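Phospholipase C-beta (PLC-beta) (PDB 3QR0) is a multidomain phospholipase C-beta, built from PH, EF-hand-like, TIM-barrel and C2 domains, with a calcium ion bound in the model. Local coordinates at residues Leu65-Lys77 with Ala130-Tyr142. Sequence-based numbering, arbitrary orientation. Where two conformers were deposited one is given.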
ATOM      1  N   LEU A  65       8.175  -3.344 -19.524  1.00 26.24           N
ATOM      2  CA  LEU A  65       7.932  -2.756 -18.220  1.00 25.88           C
ATOM      3  C   LEU A  65       6.833  -3.560 -17.530  1.00 25.27           C
ATOM      4  O   LEU A  65       5.735  -3.729 -18.075  1.00 25.12           O
ATOM      5  CB  LEU A  65       7.502  -1.297 -18.341  1.00 25.91           C
ATOM      6  CG  LEU A  65       8.569  -0.276 -18.735  1.00 27.13           C
ATOM      7  CD1 LEU A  65       7.931   1.105 -18.868  1.00 27.36           C
ATOM      8  CD2 LEU A  65       9.723  -0.248 -17.731  1.00 26.73           C
ATOM      9  N   ASP A  66       7.148  -4.074 -16.348  1.00 24.77           N
ATOM     10  CA  ASP A  66       6.182  -4.775 -15.511  1.00 24.47           C
ATOM     11  C   ASP A  66       5.314  -3.706 -14.866  1.00 24.07           C
ATOM     12  O   ASP A  66       5.803  -2.900 -14.069  1.00 23.14           O
ATOM     13  CB  ASP A  66       6.925  -5.596 -14.451  1.00 24.77           C
ATOM     14  CG  ASP A  66       6.008  -6.483 -13.623  1.00 24.84           C
ATOM     15  OD1 ASP A  66       4.820  -6.157 -13.459  1.00 23.98           O
ATOM     16  OD2 ASP A  66       6.496  -7.515 -13.114  1.00 26.93           O
ATOM     17  N   LEU A  67       4.026  -3.701 -15.211  1.00 23.74           N
ATOM     18  CA  LEU A  67       3.115  -2.658 -14.741  1.00 23.76           C
ATOM     19  C   LEU A  67       2.909  -2.685 -13.220  1.00 23.36           C
ATOM     20  O   LEU A  67       2.404  -1.716 -12.651  1.00 23.26           O
ATOM     21  CB  LEU A  67       1.770  -2.749 -15.463  1.00 24.04           C
ATOM     22  CG  LEU A  67       1.797  -2.461 -16.966  1.00 25.03           C
ATOM     23  CD1 LEU A  67       0.392  -2.492 -17.536  1.00 26.04           C
ATOM     24  CD2 LEU A  67       2.460  -1.119 -17.269  1.00 25.91           C
ATOM     25  N   ALA A  68       3.327  -3.773 -12.573  1.00 23.13           N
ATOM     26  CA  ALA A  68       3.351  -3.860 -11.111  1.00 22.91           C
ATOM     27  C   ALA A  68       4.203  -2.761 -10.460  1.00 22.49           C
ATOM     28  O   ALA A  68       3.982  -2.423  -9.303  1.00 22.41           O
ATOM     29  CB  ALA A  68       3.844  -5.229 -10.669  1.00 22.87           C
ATOM     30  N   TYR A  69       5.177  -2.220 -11.191  1.00 22.48           N
ATOM     31  CA  TYR A  69       6.055  -1.182 -10.651  1.00 21.94           C
ATOM     32  C   TYR A  69       5.922   0.166 -11.371  1.00 21.64           C
ATOM     33  O   TYR A  69       6.685   1.090 -11.107  1.00 21.60           O
ATOM     34  CB  TYR A  69       7.493  -1.696 -10.648  1.00 22.37           C
ATOM     35  CG  TYR A  69       7.573  -3.087 -10.046  1.00 22.68           C
ATOM     36  CD1 TYR A  69       7.190  -3.311  -8.727  1.00 23.06           C
ATOM     37  CD2 TYR A  69       7.985  -4.180 -10.804  1.00 23.57           C
ATOM     38  CE1 TYR A  69       7.224  -4.583  -8.173  1.00 23.24           C
ATOM     39  CE2 TYR A  69       8.023  -5.459 -10.259  1.00 24.33           C
ATOM     40  CZ  TYR A  69       7.644  -5.653  -8.946  1.00 24.60           C
ATOM     41  OH  TYR A  69       7.685  -6.915  -8.398  1.00 26.05           O
ATOM     42  N   VAL A  70       4.937   0.285 -12.259  1.00 21.58           N
ATOM     43  CA  VAL A  70       4.658   1.562 -12.910  1.00 21.61           C
ATOM     44  C   VAL A  70       3.944   2.463 -11.903  1.00 21.14           C
ATOM     45  O   VAL A  70       3.000   2.037 -11.230  1.00 21.00           O
ATOM     46  CB  VAL A  70       3.831   1.393 -14.203  1.00 21.85           C
ATOM     47  CG1 VAL A  70       3.224   2.725 -14.634  1.00 22.63           C
ATOM     48  CG2 VAL A  70       4.715   0.810 -15.311  1.00 22.52           C
ATOM     49  N   ARG A  71       4.431   3.695 -11.785  1.00 21.02           N
ATOM     50  CA  ARG A  71       3.951   4.641 -10.776  1.00 20.96           C
ATOM     51  C   ARG A  71       3.050   5.704 -11.366  1.00 20.91           C
ATOM     52  O   ARG A  71       2.062   6.112 -10.757  1.00 21.10           O
ATOM     53  CB  ARG A  71       5.146   5.305 -10.084  1.00 21.07           C
ATOM     54  CG  ARG A  71       6.042   4.327  -9.339  1.00 21.82           C
ATOM     55  CD  ARG A  71       5.337   3.719  -8.153  1.00 22.43           C
ATOM     56  NE  ARG A  71       6.082   2.610  -7.561  1.00 23.24           N
ATOM     57  CZ  ARG A  71       5.751   1.999  -6.426  1.00 22.45           C
ATOM     58  NH1 ARG A  71       4.690   2.385  -5.728  1.00 21.90           N
ATOM     59  NH2 ARG A  71       6.496   0.999  -5.979  1.00 22.95           N
ATOM     60  N   ASP A  72       3.397   6.171 -12.554  1.00 21.38           N
ATOM     61  CA  ASP A  72       2.573   7.139 -13.236  1.00 21.87           C
ATOM     62  C   ASP A  72       2.857   7.103 -14.726  1.00 22.11           C
ATOM     63  O   ASP A  72       3.919   6.652 -15.159  1.00 21.73           O
ATOM     64  CB  ASP A  72       2.838   8.543 -12.683  1.00 21.86           C
ATOM     65  CG  ASP A  72       1.632   9.470 -12.808  1.00 23.80           C
ATOM     66  OD1 ASP A  72       0.599   9.081 -13.404  1.00 24.90           O
ATOM     67  OD2 ASP A  72       1.723  10.609 -12.306  1.00 25.86           O
ATOM     68  N   ILE A  73       1.873   7.553 -15.494  1.00 22.41           N
ATOM     69  CA  ILE A  73       2.036   7.814 -16.906  1.00 23.04           C
ATOM     70  C   ILE A  73       1.302   9.117 -17.172  1.00 23.65           C
ATOM     71  O   ILE A  73       0.162   9.298 -16.733  1.00 23.68           O
ATOM     72  CB  ILE A  73       1.535   6.646 -17.797  1.00 23.28           C
ATOM     73  CG1 ILE A  73       1.643   7.015 -19.279  1.00 23.64           C
ATOM     74  CG2 ILE A  73       0.119   6.228 -17.420  1.00 23.33           C
ATOM     75  CD1 ILE A  73       1.489   5.831 -20.216  1.00 23.67           C
ATOM     76  N   ARG A  74       1.987  10.037 -17.850  1.00 23.95           N
ATOM     77  CA  ARG A  74       1.491  11.397 -18.060  1.00 24.54           C
ATOM     78  C   ARG A  74       1.590  11.768 -19.524  1.00 25.33           C
ATOM     79  O   ARG A  74       2.460  11.272 -20.233  1.00 24.99           O
ATOM     80  CB  ARG A  74       2.327  12.389 -17.256  1.00 24.46           C
ATOM     81  CG  ARG A  74       2.280  12.164 -15.776  1.00 24.27           C
ATOM     82  CD  ARG A  74       3.452  12.782 -15.052  1.00 23.33           C
ATOM     83  NE  ARG A  74       3.549  12.207 -13.717  1.00 23.86           N
ATOM     84  CZ  ARG A  74       4.568  12.378 -12.880  1.00 23.84           C
ATOM     85  NH1 ARG A  74       5.601  13.148 -13.206  1.00 24.43           N
ATOM     86  NH2 ARG A  74       4.534  11.776 -11.699  1.00 23.97           N
ATOM     87  N   CYS A  75       0.707  12.651 -19.970  1.00 26.32           N
ATOM     88  CA  CYS A  75       0.734  13.115 -21.348  1.00 27.71           C
ATOM     89  C   CYS A  75       0.463  14.607 -21.429  1.00 28.42           C
ATOM     90  O   CYS A  75       0.097  15.238 -20.438  1.00 27.96           O
ATOM     91  CB  CYS A  75      -0.279  12.344 -22.195  1.00 28.16           C
ATOM     92  SG  CYS A  75      -2.015  12.639 -21.753  1.00 31.01           S
ATOM     93  N   ALA A  76       0.661  15.160 -22.625  1.00 29.51           N
ATOM     94  CA  ALA A  76       0.389  16.570 -22.891  1.00 30.62           C
ATOM     95  C   ALA A  76       1.173  17.473 -21.936  1.00 30.76           C
ATOM     96  O   ALA A  76       2.383  17.291 -21.766  1.00 30.43           O
ATOM     97  CB  ALA A  76      -1.113  16.840 -22.824  1.00 30.77           C
ATOM     98  N   LYS A  77       0.489  18.419 -21.294  1.00 31.29           N
ATOM     99  CA  LYS A  77       1.155  19.416 -20.459  1.00 31.94           C
ATOM    100  C   LYS A  77       1.889  18.820 -19.252  1.00 31.08           C
ATOM    101  O   LYS A  77       2.801  19.447 -18.719  1.00 31.14           O
ATOM    102  CB  LYS A  77       0.160  20.503 -20.011  1.00 32.64           C
ATOM    103  CG  LYS A  77      -0.875  20.063 -18.991  1.00 33.62           C
ATOM    104  CD  LYS A  77      -1.919  21.158 -18.762  1.00 36.44           C
ATOM    105  CE  LYS A  77      -2.537  21.063 -17.375  1.00 37.10           C
ATOM    106  NZ  LYS A  77      -3.554  22.132 -17.145  1.00 39.20           N
ATOM    107  N   ALA A 130      -1.707   9.465 -27.328  1.00 28.58           N
ATOM    108  CA  ALA A 130      -1.008   9.748 -26.072  1.00 28.22           C
ATOM    109  C   ALA A 130      -1.971   9.724 -24.883  1.00 27.99           C
ATOM    110  O   ALA A 130      -1.655   9.160 -23.833  1.00 27.15           O
ATOM    111  CB  ALA A 130      -0.287  11.096 -26.143  1.00 28.33           C
ATOM    112  N   LYS A 131      -3.136  10.338 -25.057  1.00 28.71           N
ATOM    113  CA  LYS A 131      -4.148  10.389 -24.004  1.00 29.05           C
ATOM    114  C   LYS A 131      -4.701   8.999 -23.703  1.00 28.52           C
ATOM    115  O   LYS A 131      -4.750   8.588 -22.544  1.00 28.16           O
ATOM    116  CB  LYS A 131      -5.285  11.345 -24.392  1.00 29.92           C
ATOM    117  CG  LYS A 131      -6.329  11.548 -23.299  1.00 31.39           C
ATOM    118  CD  LYS A 131      -7.314  12.647 -23.675  1.00 35.18           C
ATOM    119  CE  LYS A 131      -8.426  12.775 -22.643  1.00 36.22           C
ATOM    120  NZ  LYS A 131      -9.435  13.793 -23.052  1.00 38.55           N
ATOM    121  N   LYS A 132      -5.101   8.270 -24.743  1.00 29.14           N
ATOM    122  CA  LYS A 132      -5.662   6.928 -24.564  1.00 29.15           C
ATOM    123  C   LYS A 132      -4.699   5.992 -23.831  1.00 28.12           C
ATOM    124  O   LYS A 132      -5.108   5.290 -22.906  1.00 27.25           O
ATOM    125  CB  LYS A 132      -6.065   6.306 -25.903  1.00 30.17           C
ATOM    126  CG  LYS A 132      -6.730   4.939 -25.759  1.00 31.95           C
ATOM    127  CD  LYS A 132      -7.841   4.722 -26.775  1.00 35.75           C
ATOM    128  CE  LYS A 132      -8.766   3.571 -26.368  1.00 37.01           C
ATOM    129  NZ  LYS A 132      -9.361   3.737 -25.009  1.00 38.28           N
ATOM    130  N   TRP A 133      -3.432   5.980 -24.242  1.00 27.76           N
ATOM    131  CA  TRP A 133      -2.431   5.131 -23.577  1.00 27.35           C
ATOM    132  C   TRP A 133      -2.223   5.539 -22.120  1.00 26.71           C
ATOM    133  O   TRP A 133      -2.111   4.688 -21.248  1.00 26.15           O
ATOM    134  CB  TRP A 133      -1.093   5.137 -24.323  1.00 27.39           C
ATOM    135  CG  TRP A 133      -1.077   4.194 -25.467  1.00 28.29           C
ATOM    136  CD1 TRP A 133      -1.622   4.395 -26.698  1.00 28.64           C
ATOM    137  CD2 TRP A 133      -0.492   2.889 -25.495  1.00 28.14           C
ATOM    138  NE1 TRP A 133      -1.414   3.301 -27.492  1.00 29.61           N
ATOM    139  CE2 TRP A 133      -0.723   2.359 -26.778  1.00 29.33           C
ATOM    140  CE3 TRP A 133       0.208   2.119 -24.563  1.00 29.11           C
ATOM    141  CZ2 TRP A 133      -0.283   1.088 -27.153  1.00 29.85           C
ATOM    142  CZ3 TRP A 133       0.649   0.853 -24.940  1.00 28.96           C
ATOM    143  CH2 TRP A 133       0.401   0.354 -26.222  1.00 28.97           C
ATOM    144  N   SER A 134      -2.182   6.843 -21.868  0.50 26.97           N
ATOM    145  CA  SER A 134      -1.991   7.355 -20.515  0.50 26.67           C
ATOM    146  C   SER A 134      -3.123   6.933 -19.579  0.50 26.38           C
ATOM    147  O   SER A 134      -2.872   6.507 -18.453  0.50 25.91           O
ATOM    148  CB  SER A 134      -1.875   8.881 -20.529  0.50 26.98           C
ATOM    149  OG  SER A 134      -1.382   9.349 -19.284  0.50 27.11           O
ATOM    150  N   GLU A 135      -4.363   7.041 -20.051  1.00 26.61           N
ATOM    151  CA  GLU A 135      -5.519   6.657 -19.241  1.00 26.60           C
ATOM    152  C   GLU A 135      -5.593   5.149 -19.026  1.00 25.53           C
ATOM    153  O   GLU A 135      -5.885   4.693 -17.926  1.00 24.49           O
ATOM    154  CB  GLU A 135      -6.815   7.158 -19.874  1.00 27.80           C
ATOM    155  CG  GLU A 135      -6.929   8.668 -19.840  1.00 30.78           C
ATOM    156  CD  GLU A 135      -8.157   9.187 -20.551  1.00 35.61           C
ATOM    157  OE1 GLU A 135      -8.468   8.692 -21.659  1.00 38.48           O
ATOM    158  OE2 GLU A 135      -8.805  10.108 -20.004  1.00 39.58           O
ATOM    159  N   GLU A 136      -5.320   4.383 -20.073  1.00 25.44           N
ATOM    160  CA  GLU A 136      -5.422   2.927 -19.993  1.00 25.13           C
ATOM    161  C   GLU A 136      -4.331   2.332 -19.115  1.00 24.33           C
ATOM    162  O   GLU A 136      -4.622   1.555 -18.205  1.00 23.78           O
ATOM    163  CB  GLU A 136      -5.380   2.298 -21.391  1.00 25.60           C
ATOM    164  CG  GLU A 136      -6.653   2.511 -22.208  1.00 27.47           C
ATOM    165  CD  GLU A 136      -7.891   1.893 -21.574  1.00 28.12           C
ATOM    166  OE1 GLU A 136      -7.790   0.790 -20.995  1.00 27.46           O
ATOM    167  OE2 GLU A 136      -8.974   2.516 -21.668  1.00 30.94           O
ATOM    168  N   VAL A 137      -3.081   2.705 -19.382  1.00 24.15           N
ATOM    169  CA  VAL A 137      -1.947   2.152 -18.642  1.00 23.55           C
ATOM    170  C   VAL A 137      -2.004   2.514 -17.155  1.00 23.17           C
ATOM    171  O   VAL A 137      -1.697   1.679 -16.306  1.00 22.38           O
ATOM    172  CB  VAL A 137      -0.604   2.594 -19.252  1.00 23.88           C
ATOM    173  CG1 VAL A 137       0.561   2.164 -18.365  1.00 23.01           C
ATOM    174  CG2 VAL A 137      -0.453   2.011 -20.645  1.00 24.02           C
ATOM    175  N   PHE A 138      -2.408   3.745 -16.841  1.00 23.20           N
ATOM    176  CA  PHE A 138      -2.557   4.140 -15.446  1.00 23.04           C
ATOM    177  C   PHE A 138      -3.571   3.230 -14.741  1.00 22.93           C
ATOM    178  O   PHE A 138      -3.300   2.730 -13.650  1.00 22.49           O
ATOM    179  CB  PHE A 138      -2.980   5.605 -15.308  1.00 23.13           C
ATOM    180  CG  PHE A 138      -2.924   6.109 -13.893  1.00 23.52           C
ATOM    181  CD1 PHE A 138      -1.751   6.655 -13.386  1.00 23.77           C
ATOM    182  CD2 PHE A 138      -4.031   6.014 -13.060  1.00 24.02           C
ATOM    183  CE1 PHE A 138      -1.679   7.109 -12.063  1.00 23.79           C
ATOM    184  CE2 PHE A 138      -3.973   6.464 -11.736  1.00 24.78           C
ATOM    185  CZ  PHE A 138      -2.789   7.018 -11.241  1.00 24.14           C
ATOM    186  N   SER A 139      -4.723   3.007 -15.373  1.00 23.33           N
ATOM    187  CA  SER A 139      -5.752   2.154 -14.782  1.00 23.55           C
ATOM    188  C   SER A 139      -5.243   0.726 -14.538  1.00 23.00           C
ATOM    189  O   SER A 139      -5.611   0.120 -13.541  1.00 22.78           O
ATOM    190  CB  SER A 139      -7.050   2.154 -15.617  1.00 24.35           C
ATOM    191  OG  SER A 139      -6.909   1.406 -16.812  1.00 26.68           O
ATOM    192  N   TYR A 140      -4.378   0.205 -15.413  1.00 22.80           N
ATOM    193  CA  TYR A 140      -3.835  -1.150 -15.228  1.00 22.46           C
ATOM    194  C   TYR A 140      -2.825  -1.208 -14.091  1.00 22.02           C
ATOM    195  O   TYR A 140      -2.764  -2.205 -13.377  1.00 21.80           O
ATOM    196  CB  TYR A 140      -3.151  -1.706 -16.491  1.00 22.80           C
ATOM    197  CG  TYR A 140      -3.913  -1.550 -17.781  1.00 22.58           C
ATOM    198  CD1 TYR A 140      -5.305  -1.646 -17.829  1.00 22.56           C
ATOM    199  CD2 TYR A 140      -3.234  -1.344 -18.969  1.00 23.15           C
ATOM    200  CE1 TYR A 140      -5.990  -1.495 -19.042  1.00 23.01           C
ATOM    201  CE2 TYR A 140      -3.900  -1.200 -20.168  1.00 22.98           C
ATOM    202  CZ  TYR A 140      -5.270  -1.274 -20.205  1.00 22.69           C
ATOM    203  OH  TYR A 140      -5.903  -1.118 -21.419  1.00 22.50           O
ATOM    204  N   ALA A 141      -2.026  -0.150 -13.948  1.00 21.86           N
ATOM    205  CA  ALA A 141      -1.012  -0.071 -12.901  1.00 21.71           C
ATOM    206  C   ALA A 141      -1.630   0.067 -11.521  1.00 21.47           C
ATOM    207  O   ALA A 141      -1.024  -0.358 -10.537  1.00 21.13           O
ATOM    208  CB  ALA A 141      -0.051   1.100 -13.157  1.00 21.73           C
ATOM    209  N   TYR A 142      -2.813   0.683 -11.445  1.00 21.25           N
ATOM    210  CA  TYR A 142      -3.507   0.876 -10.167  1.00 20.98           C
ATOM    211  C   TYR A 142      -4.743  -0.004 -10.020  1.00 21.26           C
ATOM    212  O   TYR A 142      -5.614   0.272  -9.203  1.00 22.01           O
ATOM    213  CB  TYR A 142      -3.831   2.363  -9.964  1.00 20.90           C
ATOM    214  CG  TYR A 142      -2.571   3.120  -9.637  1.00 19.82           C
ATOM    215  CD1 TYR A 142      -2.196   3.339  -8.321  1.00 19.16           C
ATOM    216  CD2 TYR A 142      -1.711   3.532 -10.641  1.00 19.74           C
ATOM    217  CE1 TYR A 142      -1.011   3.999  -8.011  1.00 19.42           C
ATOM    218  CE2 TYR A 142      -0.518   4.186 -10.344  1.00 20.09           C
ATOM    219  CZ  TYR A 142      -0.177   4.419  -9.028  1.00 19.14           C
ATOM    220  OH  TYR A 142       0.999   5.066  -8.730  1.00 18.58           O
TER
HETATM  221  O   HOH W   1       0.369  -2.434 -10.898  1.00 35.95           O
HETATM  222  O   HOH W   2       2.415   4.387  -6.425  1.00 21.68           O
HETATM  223  O   HOH W   3      -2.963   9.157 -16.397  1.00 35.51           O
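Ile73 lies against the helix between Ser134, Val137 and Phe138, its two branches dividing the work. CG1 stands anti to the backbone N (chi1 176°) and the chain continues extended, bringing CD1 to Val137 CB at 4.0 Å, while CG2 meets Phe138 CB at 3.8 Å. Toward the start of the helix, Cys75 SG rests on Lys131 CA and Ser134 CB. At the other end, Leu67 crosses Val137 at about a right angle, with CD2 3.9 Å from Val137 CG1, and its CD1 comes to the ring edge of Tyr140. Ala141 CB packs on Val70 CG1 (3.9 Å).

Tyr142 OH donates to Arg71 O over 2.5 Å, in the carbonyl plane and on a lone pair (C=O...O angle 127°); water 2 links the same hydroxyl to Arg71 NH1, while Arg71 NH2 hydrogen-bonds Ser754. Asp72 OD1 approaches Phe138 CE1 obliquely at 3.3 Å, carboxylate and ring planes 62° apart; Lys406 forms a salt bridge with this oxygen and a cation-pi contact with Phe138. Water 1 bridges Leu67 O and Ala141 O.

Strand 70-75, at a sheet edge, runs nearly antiparallel to helix 130-141, their axes 7.5 Å apart: the C-terminal helix packed on the beta-sheet that characterises the PH domain.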